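Local coordinates for MFP2b (Ascaris suum, PDB 2BJR), which probably enhances polymerisation of the major sperm protein during amoeboid sperm motility, and binds a zinc ion, at residues G14-P19 against G75-L80. Numbering follows the deposited sequence.
Sequences GPIGSP and GQIQVL
The amide of Ile-16 donates to the carbonyl oxygen of Gly-75, with N to O at 2.9 Å and 143° at the hydrogen; the nitrogen lies 23° from the carbonyl plane. A water that donates to Ile-16 O is a doubtful second partner of Gly-75 O, the water oxygen lying 2.4 Å from it, which is too short to trust. Further along, Ile-77 N donates to Gly-14 O at 3.0 Å; this bond is nearly straight at the hydrogen, although the donor stands above the carbonyl plane. The return bond from Gly-14 N to Ile-77 O is weak, bent to 120°. Together they define Gly-14/Ile-77 as an antiparallel hydrogen-bonded pair, followed by Pro-15/Gln-76 as a non-hydrogen-bonded one, its CA atoms 4.2 Å apart. Beyond Pro-15 the chain leaves the strand through a type II turn with Gly-17 at its third position, closed by Ser-18 N to Pro-15 O. Ile-16 crosses Ile-77 at about a right angle; CG2 of Ile-77, anti to the Ile-77 carbonyl carbon, meets CD1 of Ile-16 at 4.0 Å. Backbone bonds thus pair edge strand 10-15 with strand 76-81 and fasten the turn to Gly-75 and Ile-56, while Ile-16 adds apolar contact with buried Ile-77, Cys-58 touching both.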
# COMPACT_ATOMS: atom_id res chain seq x y z
N GLY A 14 15.80 6.69 5.49
CA GLY A 14 14.71 6.01 6.19
C GLY A 14 14.90 5.88 7.67
O GLY A 14 15.23 4.82 8.15
N PRO A 15 14.73 6.94 8.41
CA PRO A 15 14.94 6.86 9.85
C PRO A 15 13.87 5.97 10.50
O PRO A 15 12.65 6.20 10.32
CB PRO A 15 14.89 8.33 10.31
CG PRO A 15 14.29 9.06 9.20
CD PRO A 15 14.33 8.28 7.96
N ILE A 16 14.33 4.91 11.16
CA ILE A 16 13.42 3.99 11.85
C ILE A 16 12.64 4.73 12.89
O ILE A 16 13.17 5.58 13.61
CB ILE A 16 14.19 2.79 12.44
CG1 ILE A 16 14.84 1.99 11.32
CG2 ILE A 16 13.27 1.89 13.28
CD1 ILE A 16 15.91 1.04 11.78
N GLY A 17 11.33 4.50 12.95
CA GLY A 17 10.49 5.20 13.88
C GLY A 17 10.02 6.59 13.46
O GLY A 17 9.38 7.25 14.22
N SER A 18 10.35 7.01 12.25
CA SER A 18 9.84 8.24 11.66
C SER A 18 9.04 7.89 10.37
O SER A 18 9.13 6.80 9.85
CB SER A 18 11.00 9.20 11.32
OG SER A 18 11.55 9.77 12.51
N PRO A 19 8.25 8.82 9.86
CA PRO A 19 7.50 8.55 8.62
C PRO A 19 8.33 8.23 7.42
O PRO A 19 9.53 8.56 7.36
CB PRO A 19 6.69 9.82 8.42
CG PRO A 19 6.56 10.42 9.75
CD PRO A 19 7.92 10.14 10.42
N GLY A 75 20.04 3.69 13.70
CA GLY A 75 18.90 4.60 13.63
C GLY A 75 18.19 4.69 12.27
O GLY A 75 17.06 5.18 12.23
N GLN A 76 18.85 4.24 11.20
CA GLN A 76 18.32 4.42 9.85
C GLN A 76 18.64 3.29 8.88
O GLN A 76 19.70 2.61 8.94
CB GLN A 76 18.70 5.79 9.25
CG GLN A 76 20.17 6.19 9.27
CD GLN A 76 20.65 6.80 10.61
OE1 GLN A 76 21.83 6.63 10.96
NE2 GLN A 76 19.76 7.48 11.35
N ILE A 77 17.65 3.06 7.99
CA ILE A 77 17.79 2.21 6.85
C ILE A 77 17.51 3.05 5.62
O ILE A 77 17.34 4.26 5.73
CB ILE A 77 16.79 1.04 6.92
CG1 ILE A 77 15.34 1.54 7.08
CG2 ILE A 77 17.13 0.10 8.07
CD1 ILE A 77 14.32 0.57 6.49
N GLN A 78 17.48 2.41 4.47
CA GLN A 78 17.04 3.09 3.24
C GLN A 78 15.82 2.37 2.67
O GLN A 78 15.71 1.14 2.83
CB GLN A 78 18.15 3.15 2.23
CG GLN A 78 19.24 4.14 2.63
CD GLN A 78 20.53 3.92 1.91
OE1 GLN A 78 21.21 2.95 2.19
NE2 GLN A 78 20.92 4.83 1.03
N VAL A 79 14.94 3.16 2.05
CA VAL A 79 13.73 2.66 1.36
C VAL A 79 13.79 3.06 -0.08
O VAL A 79 14.12 4.23 -0.43
CB VAL A 79 12.46 3.17 2.05
CG1 VAL A 79 11.17 2.66 1.34
CG2 VAL A 79 12.46 2.72 3.50
N LEU A 80 13.63 2.09 -0.94
CA LEU A 80 13.64 2.34 -2.37
C LEU A 80 12.58 3.40 -2.69
O LEU A 80 11.46 3.36 -2.17
CB LEU A 80 13.34 1.09 -3.13
CG LEU A 80 13.50 1.13 -4.66
CD1 LEU A 80 14.93 1.50 -5.07
CD2 LEU A 80 13.15 -0.25 -5.18
O HOH W 1 15.89 6.38 13.98